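PDB 3EO7: putative Nitroreductase from Anabaena variabilis ATCC 29413, which binds flavin mononucleotide and is probably an oxidoreductase of the FMN-dependent nitroreductase family. Local coordinates for residues V38-Y43 / T94-A99; A100-A103 / Y107-E110; I49-Y54 / Y126-R131. All blocks are in the same frame, centred on the assembly; numbering follows the deposited sequence.

In the fold
From the N terminus, the loop 38-43 comes first and strand 47-50 follows. Interaction 1 brings that loop onto the end of strand 93-98, closing a loop over strand 47-50, helix 66-82 and strand 84-90. Interaction 3 joins 49-54 to 126-131 and so crosses interaction 1. Interaction 2, with only three residues between 100-103 and 107-110, follows interaction 1 in series and lies within the span of interaction 3. They tie the hairpin 84-98 and the FMN-binding loop to the seven-stranded sheet, from its edge strand 47-50 to strands 124-129 and 109-115. A salt bridge from Glu-42 to Arg-131 joins interactions 1 and 3, and a hydrogen bond between Glu-110 and Asn-127 joins 2 and 3.

Interaction 1 (V38-Y43 / T94-A99). With FMN (flavin mononucleotide), chain B; ACT (acetate ion), chain J.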
# COMPACT_ATOMS: atom_id res chain seq x y z
N VAL A 38 -4.13 17.10 12.44
CA VAL A 38 -3.49 17.81 11.34
C VAL A 38 -2.48 16.77 10.83
O VAL A 38 -1.63 16.29 11.58
CB VAL A 38 -2.80 19.11 11.79
CG1 VAL A 38 -2.04 19.73 10.63
CG2 VAL A 38 -3.86 20.10 12.32
N PRO A 39 -2.63 16.34 9.57
CA PRO A 39 -1.84 15.20 9.09
C PRO A 39 -0.45 15.58 8.55
O PRO A 39 -0.03 15.12 7.49
CB PRO A 39 -2.77 14.62 8.02
CG PRO A 39 -3.39 15.82 7.42
CD PRO A 39 -3.54 16.84 8.53
N PHE A 40 0.25 16.42 9.29
CA PHE A 40 1.60 16.81 8.94
C PHE A 40 2.38 16.93 10.25
O PHE A 40 1.79 17.30 11.27
CB PHE A 40 1.62 18.20 8.25
CG PHE A 40 0.62 18.36 7.14
CD1 PHE A 40 0.84 17.80 5.88
CD2 PHE A 40 -0.55 19.07 7.35
CE1 PHE A 40 -0.08 17.98 4.83
CE2 PHE A 40 -1.48 19.23 6.33
CZ PHE A 40 -1.24 18.66 5.08
N LYS A 41 3.69 16.71 10.22
CA LYS A 41 4.53 16.91 11.40
C LYS A 41 5.22 18.28 11.37
O LYS A 41 5.66 18.74 10.31
CB LYS A 41 5.60 15.83 11.55
CG LYS A 41 5.03 14.43 11.79
CD LYS A 41 6.08 13.40 12.17
CE LYS A 41 6.78 13.66 13.50
NZ LYS A 41 7.57 12.47 13.98
N GLU A 42 5.34 18.90 12.54
CA GLU A 42 6.03 20.18 12.70
C GLU A 42 7.38 19.97 13.34
O GLU A 42 7.52 19.15 14.26
CB GLU A 42 5.24 21.11 13.62
CG GLU A 42 3.81 21.31 13.22
CD GLU A 42 3.66 22.11 11.95
OE1 GLU A 42 4.69 22.55 11.38
OE2 GLU A 42 2.50 22.30 11.53
N TYR A 43 8.38 20.67 12.84
CA TYR A 43 9.73 20.64 13.42
C TYR A 43 10.13 22.07 13.79
O TYR A 43 9.98 23.00 13.00
CB TYR A 43 10.72 20.00 12.50
CG TYR A 43 10.48 18.54 12.35
CD1 TYR A 43 9.55 18.06 11.44
CD2 TYR A 43 11.15 17.62 13.15
CE1 TYR A 43 9.31 16.74 11.32
CE2 TYR A 43 10.91 16.28 13.02
CZ TYR A 43 9.96 15.85 12.11
OH TYR A 43 9.74 14.53 11.98
N THR A 94 -9.32 23.48 4.30
CA THR A 94 -8.92 22.73 3.10
C THR A 94 -8.20 21.43 3.46
O THR A 94 -7.36 21.40 4.36
CB THR A 94 -8.02 23.57 2.20
OG1 THR A 94 -6.83 23.91 2.92
CG2 THR A 94 -8.71 24.84 1.80
N VAL A 95 -8.59 20.35 2.80
CA VAL A 95 -7.94 19.08 2.92
C VAL A 95 -7.07 19.02 1.67
O VAL A 95 -7.49 19.44 0.59
CB VAL A 95 -8.94 17.91 2.93
CG1 VAL A 95 -8.21 16.50 2.83
CG2 VAL A 95 -9.82 18.00 4.16
N TYR A 96 -5.84 18.58 1.82
CA TYR A 96 -4.97 18.44 0.67
C TYR A 96 -4.89 16.97 0.35
O TYR A 96 -4.45 16.18 1.20
CB TYR A 96 -3.60 18.96 0.98
CG TYR A 96 -3.65 20.43 1.15
CD1 TYR A 96 -3.68 21.25 0.04
CD2 TYR A 96 -3.72 21.00 2.41
CE1 TYR A 96 -3.76 22.62 0.17
CE2 TYR A 96 -3.80 22.40 2.55
CZ TYR A 96 -3.81 23.18 1.42
OH TYR A 96 -3.89 24.55 1.51
N LEU A 97 -5.28 16.62 -0.87
CA LEU A 97 -5.19 15.27 -1.35
C LEU A 97 -3.80 15.06 -1.92
O LEU A 97 -3.11 16.00 -2.33
CB LEU A 97 -6.26 15.00 -2.40
CG LEU A 97 -7.70 15.33 -2.02
CD1 LEU A 97 -8.62 14.93 -3.17
CD2 LEU A 97 -8.16 14.67 -0.72
N ARG A 98 -3.40 13.80 -1.91
CA ARG A 98 -2.04 13.44 -2.23
C ARG A 98 -1.89 12.40 -3.31
O ARG A 98 -2.86 11.80 -3.79
CB ARG A 98 -1.35 12.91 -0.94
CG ARG A 98 -1.59 13.78 0.30
CD ARG A 98 -0.68 13.43 1.47
NE ARG A 98 -1.14 14.20 2.64
CZ ARG A 98 -0.57 14.19 3.83
NH1 ARG A 98 0.54 13.53 4.04
NH2 ARG A 98 -1.12 14.90 4.81
N ALA A 99 -0.64 12.17 -3.68
CA ALA A 99 -0.29 11.18 -4.70
C ALA A 99 -0.78 9.79 -4.29
O ALA A 99 -1.08 8.95 -5.15
CB ALA A 99 1.24 11.16 -4.95
N1 FMN B . -13.40 5.83 -0.86
C2 FMN B . -14.75 5.58 -0.69
O2 FMN B . -15.59 6.28 -1.23
N3 FMN B . -15.22 4.57 0.11
C4 FMN B . -14.39 3.76 0.82
O4 FMN B . -14.87 2.75 1.37
C4A FMN B . -13.02 3.97 0.68
N5 FMN B . -12.13 3.22 1.41
C5A FMN B . -10.74 3.38 1.19
C6 FMN B . -9.81 2.56 1.83
C7 FMN B . -8.44 2.73 1.63
C7M FMN B . -7.45 1.74 2.25
C8 FMN B . -7.98 3.73 0.78
C8M FMN B . -6.53 3.84 0.38
C9 FMN B . -8.90 4.57 0.12
C9A FMN B . -10.28 4.39 0.33
N10 FMN B . -11.20 5.22 -0.31
C10 FMN B . -12.54 5.01 -0.16
C1' FMN B . -10.76 6.47 -1.05
C2' FMN B . -10.38 7.61 -0.13
O2' FMN B . -11.57 8.26 0.35
C3' FMN B . -9.47 8.58 -0.88
O3' FMN B . -8.21 7.95 -1.16
C4' FMN B . -9.26 9.92 -0.16
O4' FMN B . -10.52 10.63 -0.01
C5' FMN B . -8.26 10.77 -0.92
O5' FMN B . -8.67 11.02 -2.24
P FMN B . -7.81 10.60 -3.49
O1P FMN B . -7.71 9.08 -3.50
O2P FMN B . -8.58 11.13 -4.69
O3P FMN B . -6.45 11.23 -3.40
C ACT J . 8.15 22.88 10.10
O ACT J . 7.82 21.78 9.59
OXT ACT J . 7.33 23.39 10.89
CH3 ACT J . 9.46 23.57 9.83
O HOH W 1 2.58 14.02 6.11
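Arg-98 reaches out of the end of strand 93-98 and gives its NH2 to the carbonyl oxygen of Pro-39. The bond is nearly straight, with NH2 2.9 Å from Pro-39 O and an N-H...O angle of 173°. The oxygen lies in the guanidinium plane, whereas the donor is tilted from the plane of the carbonyl. An extended chain from CG to NE carries the group this far, and CG and CB of Pro-39 close in on the same nitrogen. The ring of Phe-40 completes the tight part: its CE1 comes within 3.3 Å of Arg-98 NH2, with ring and guanidinium planes only 5° apart, although the nitrogen approaches the ring obliquely. Phe-40 is set there by a CG that lies beside its backbone N (chi1 -49°). The carbonyl of Pro-39 is presented from an inverse gamma turn, closed by a weak bond from Phe-40 N to Val-38 O. A water accepts from Arg-98 NH1 at 2.9 Å and lies close to Pro-39 O as well.

Away from this cluster the contact loosens. Phe-40 CZ is 4.3 Å from Tyr-96 CD2, a light apolar touch. Further along the loop, exposed Glu-42 and the backbone of Tyr-43 lie beside an acetate, probably from the crystallisation liquor, to which Tyr-43 N makes a weak bond.

On the strand's other side Leu-97 lines the flavin pocket, its CB 3.9 Å from FMN O3P. The Arg-98 side chain thus ties loop 38-43 to the end of strand 93-98, while Arg-98 O, near the phosphate, belongs with Leu-97 to the flavin site of this nitroreductase-family protein.

Interaction 2 (A100-A103 / Y107-E110); sequences APSA and YPAE. With FMN (flavin mononucleotide), chain B.
With OG turned trans to its own N (chi1 166°), Ser-102 presents OG as acceptor to Tyr-107 N, while Tyr-107 folds its ring back beside its own N (chi1 -50°) and lays it along the serine. Tyr-107 N donates to Ser-102 OG over 2.9 Å at an angle of 156°. The same oxygen lies above one face of the Tyr-107 ring, offset toward the rim, and Ser-102 CB sits 3.6 Å from Tyr-107 CE1. Outside the two segments OG bonds to OD2 of Asp-188 in helix 181-202, probably as donor, and accepts a weak bond from Leu-106 N; OD1 of Asp-188 takes Ala-103 N, so one carboxylate steadies both the side chain and the following peptide. With alanine in place of this serine, Tyr-107 N and Asp-188 OD2 would probably both lose the oxygen they share.

This loop leading into strand 109-115 forms part of the FMN pocket, with Ser-102 a binding residue. Ser-102 N donates to the ribityl O3' of FMN at 3.0 Å, and O3' returns a weak bond to Ser-102 O. Ala-103 CB packs 3.6 Å from C7 of the flavin, on the benzenoid part of the isoalloxazine.

At the far end of the tyrosine, Ala-100 O lies in the ring plane, at the edge, 3.7 Å from Tyr-107 CE1. A water bridges there to the phosphate: it is 2.7 Å from Ala-100 O, 2.6 Å from Tyr-107 OH and 2.6 Å from FMN O3P.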
# COMPACT_ATOMS: atom_id res chain seq x y z
N ALA A 100 -0.76 9.50 -2.99
CA ALA A 100 -1.26 8.24 -2.47
C ALA A 100 -2.67 8.47 -1.88
O ALA A 100 -2.88 9.46 -1.18
CB ALA A 100 -0.36 7.71 -1.36
N PRO A 101 -3.62 7.55 -2.17
CA PRO A 101 -4.96 7.59 -1.57
C PRO A 101 -4.83 7.21 -0.10
O PRO A 101 -3.79 6.71 0.32
CB PRO A 101 -5.74 6.54 -2.34
CG PRO A 101 -4.67 5.54 -2.77
CD PRO A 101 -3.46 6.39 -3.08
N SER A 102 -5.85 7.49 0.68
CA SER A 102 -5.85 7.15 2.11
C SER A 102 -7.28 7.02 2.59
O SER A 102 -8.12 7.90 2.28
CB SER A 102 -5.16 8.23 2.95
OG SER A 102 -5.42 8.11 4.34
N ALA A 103 -7.55 5.94 3.32
CA ALA A 103 -8.90 5.73 3.90
C ALA A 103 -9.27 6.96 4.72
O ALA A 103 -8.53 7.41 5.60
CB ALA A 103 -8.89 4.48 4.77
N TYR A 107 -4.34 10.18 6.01
CA TYR A 107 -2.88 10.23 5.83
C TYR A 107 -2.04 9.83 7.04
O TYR A 107 -1.18 10.59 7.49
CB TYR A 107 -2.43 11.61 5.27
CG TYR A 107 -3.26 11.92 4.08
CD1 TYR A 107 -3.10 11.19 2.91
CD2 TYR A 107 -4.29 12.85 4.15
CE1 TYR A 107 -3.93 11.41 1.80
CE2 TYR A 107 -5.11 13.07 3.05
CZ TYR A 107 -4.94 12.35 1.88
OH TYR A 107 -5.80 12.54 0.82
N PRO A 108 -2.24 8.59 7.52
CA PRO A 108 -1.44 8.09 8.64
C PRO A 108 0.06 7.98 8.33
O PRO A 108 0.89 8.12 9.23
CB PRO A 108 -2.05 6.69 8.91
CG PRO A 108 -2.61 6.28 7.56
CD PRO A 108 -3.18 7.58 7.02
N ALA A 109 0.43 7.78 7.06
CA ALA A 109 1.84 7.58 6.72
C ALA A 109 2.67 8.85 6.76
O ALA A 109 2.19 9.94 6.40
CB ALA A 109 1.97 6.90 5.32
N GLU A 110 3.91 8.71 7.24
CA GLU A 110 4.91 9.77 7.23
C GLU A 110 6.13 9.19 6.53
O GLU A 110 6.49 8.02 6.75
CB GLU A 110 5.34 10.23 8.65
CG GLU A 110 4.42 11.24 9.22
CD GLU A 110 4.50 12.56 8.51
OE1 GLU A 110 5.62 13.10 8.25
OE2 GLU A 110 3.42 13.13 8.27
N1 FMN B . -13.40 5.83 -0.86
C2 FMN B . -14.75 5.58 -0.69
O2 FMN B . -15.59 6.28 -1.23
N3 FMN B . -15.22 4.57 0.11
C4 FMN B . -14.39 3.76 0.82
O4 FMN B . -14.87 2.75 1.37
C4A FMN B . -13.02 3.97 0.68
N5 FMN B . -12.13 3.22 1.41
C5A FMN B . -10.74 3.38 1.19
C6 FMN B . -9.81 2.56 1.83
C7 FMN B . -8.44 2.73 1.63
C7M FMN B . -7.45 1.74 2.25
C8 FMN B . -7.98 3.73 0.78
C8M FMN B . -6.53 3.84 0.38
C9 FMN B . -8.90 4.57 0.12
C9A FMN B . -10.28 4.39 0.33
N10 FMN B . -11.20 5.22 -0.31
C10 FMN B . -12.54 5.01 -0.16
C1' FMN B . -10.76 6.47 -1.05
C2' FMN B . -10.38 7.61 -0.13
O2' FMN B . -11.57 8.26 0.35
C3' FMN B . -9.47 8.58 -0.88
O3' FMN B . -8.21 7.95 -1.16
C4' FMN B . -9.26 9.92 -0.16
O4' FMN B . -10.52 10.63 -0.01
C5' FMN B . -8.26 10.77 -0.92
O5' FMN B . -8.67 11.02 -2.24
P FMN B . -7.81 10.60 -3.49
O1P FMN B . -7.71 9.08 -3.50
O2P FMN B . -8.58 11.13 -4.69
O3P FMN B . -6.45 11.23 -3.40
O HOH W 2 -4.85 11.34 -1.34

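Interaction 3 (I49-Y54 / Y126-R131). With ACT (acetate ion), chain F.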
# COMPACT_ATOMS: atom_id res chain seq x y z
N ILE A 49 15.30 21.89 3.45
CA ILE A 49 15.83 21.81 2.10
C ILE A 49 14.63 21.91 1.16
O ILE A 49 13.78 21.04 1.13
CB ILE A 49 16.56 20.51 1.83
CG1 ILE A 49 17.67 20.28 2.86
CG2 ILE A 49 17.09 20.49 0.38
CD1 ILE A 49 18.46 19.00 2.60
N ASP A 50 14.55 22.99 0.39
CA ASP A 50 13.44 23.18 -0.53
C ASP A 50 13.65 22.37 -1.78
O ASP A 50 14.63 22.58 -2.50
CB ASP A 50 13.35 24.67 -0.90
CG ASP A 50 12.19 25.01 -1.82
OD1 ASP A 50 11.35 24.14 -2.15
OD2 ASP A 50 12.16 26.20 -2.22
N LEU A 51 12.72 21.47 -2.07
CA LEU A 51 12.85 20.60 -3.25
C LEU A 51 12.13 21.14 -4.47
O LEU A 51 12.24 20.58 -5.55
CB LEU A 51 12.33 19.20 -2.94
CG LEU A 51 13.08 18.41 -1.86
CD1 LEU A 51 12.31 17.15 -1.50
CD2 LEU A 51 14.49 18.08 -2.32
N LYS A 52 11.33 22.18 -4.29
CA LYS A 52 10.56 22.73 -5.40
C LYS A 52 11.37 23.22 -6.60
O LYS A 52 10.96 22.99 -7.74
CB LYS A 52 9.60 23.82 -4.90
CG LYS A 52 8.51 23.27 -4.00
CD LYS A 52 7.52 24.31 -3.56
CE LYS A 52 8.15 25.42 -2.73
NZ LYS A 52 8.76 24.94 -1.44
N PRO A 53 12.51 23.90 -6.38
CA PRO A 53 13.31 24.32 -7.54
C PRO A 53 13.75 23.20 -8.48
O PRO A 53 14.08 23.46 -9.64
CB PRO A 53 14.52 25.00 -6.91
CG PRO A 53 14.00 25.50 -5.59
CD PRO A 53 13.11 24.38 -5.11
N TYR A 54 13.70 21.96 -8.01
CA TYR A 54 14.15 20.82 -8.82
C TYR A 54 13.01 20.01 -9.41
O TYR A 54 13.25 19.02 -10.09
CB TYR A 54 15.05 19.92 -7.97
CG TYR A 54 16.15 20.67 -7.33
CD1 TYR A 54 17.28 21.03 -8.07
CD2 TYR A 54 16.09 21.04 -5.99
CE1 TYR A 54 18.32 21.73 -7.50
CE2 TYR A 54 17.12 21.78 -5.41
CZ TYR A 54 18.24 22.10 -6.17
OH TYR A 54 19.27 22.82 -5.63
N TYR A 126 15.88 13.10 7.93
CA TYR A 126 15.07 14.09 7.23
C TYR A 126 13.59 13.67 7.22
O TYR A 126 13.27 12.51 6.96
CB TYR A 126 15.51 14.23 5.77
CG TYR A 126 16.96 14.62 5.55
CD1 TYR A 126 17.99 13.69 5.71
CD2 TYR A 126 17.30 15.90 5.14
CE1 TYR A 126 19.31 14.03 5.48
CE2 TYR A 126 18.60 16.25 4.91
CZ TYR A 126 19.60 15.32 5.09
OH TYR A 126 20.89 15.73 4.87
N ASN A 127 12.70 14.62 7.52
CA ASN A 127 11.28 14.38 7.41
C ASN A 127 10.79 15.05 6.12
O ASN A 127 11.09 16.23 5.86
CB ASN A 127 10.52 14.95 8.60
CG ASN A 127 9.03 14.78 8.47
OD1 ASN A 127 8.34 15.75 8.18
ND2 ASN A 127 8.52 13.54 8.59
N TYR A 128 9.99 14.34 5.35
CA TYR A 128 9.39 14.88 4.14
C TYR A 128 8.14 15.72 4.48
O TYR A 128 7.17 15.23 5.03
CB TYR A 128 9.05 13.77 3.11
CG TYR A 128 8.39 14.38 1.88
CD1 TYR A 128 9.09 15.30 1.08
CD2 TYR A 128 7.07 14.09 1.55
CE1 TYR A 128 8.47 15.93 -0.00
CE2 TYR A 128 6.45 14.67 0.43
CZ TYR A 128 7.15 15.60 -0.33
OH TYR A 128 6.50 16.16 -1.38
N GLN A 129 8.18 16.99 4.12
CA GLN A 129 7.09 17.93 4.38
C GLN A 129 6.25 18.09 3.11
O GLN A 129 6.65 18.78 2.18
CB GLN A 129 7.70 19.27 4.77
CG GLN A 129 8.37 19.25 6.11
CD GLN A 129 7.36 19.34 7.23
OE1 GLN A 129 6.48 20.21 7.20
NE2 GLN A 129 7.46 18.45 8.21
N CYS A 130 5.12 17.41 3.08
CA CYS A 130 4.18 17.45 1.96
C CYS A 130 3.71 18.87 1.67
O CYS A 130 3.57 19.24 0.51
CB CYS A 130 2.94 16.58 2.28
SG CYS A 130 3.26 14.81 2.48
N ARG A 131 3.52 19.67 2.71
CA ARG A 131 2.96 21.02 2.53
C ARG A 131 3.81 21.97 1.71
O ARG A 131 3.28 22.82 1.00
CB ARG A 131 2.67 21.67 3.88
CG ARG A 131 1.44 21.11 4.55
CD ARG A 131 1.37 21.65 5.96
NE ARG A 131 2.53 21.14 6.68
CZ ARG A 131 2.87 21.45 7.92
NH1 ARG A 131 2.10 22.26 8.64
NH2 ARG A 131 3.98 20.90 8.44
C ACT F . 20.20 22.24 -2.31
O ACT F . 19.28 22.69 -3.04
OXT ACT F . 19.91 21.21 -1.69
CH3 ACT F . 21.56 22.87 -2.18
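Ile-49 and Tyr-126 meet across the intervening strand 134-139 of the antiparallel seven-stranded sheet, in which strand 47-50 is one of the two outermost strands and strand 124-129 lies two places in. From CB, which points toward the other segment, Ile-49 divides: CG2 takes the branch trans to the backbone N and ends 3.6 Å from OXT of an acetate, probably from the crystallisation liquor, while CG1 (chi1 -55°) runs on, extended, to CD1. That terminal methyl reaches Tyr-126 CE2 at 3.6 Å, coming obliquely onto the ring, with Tyr-126 CD2 a little further off. Leu-135 of the middle strand is touched by Tyr-126 too, and Tyr-126 OH bonds to Ser-122 O.

Next along, Leu-51 brings CD1 to the edge of the Tyr-128 ring, 4.3 Å from CE1, and also packs on Trp-71 and Leu-78 of helix 66-82. Tyr-128 OH bonds to His-133 ND1. Segment 49-54 leaves strand 47-50 through an Asx turn, where Asp-50 OD1 is gripped twice from opposite faces of its carboxylate: by Lys-52 N at 2.9 Å and, in a salt bridge, by Lys-52 NZ at 2.8 Å.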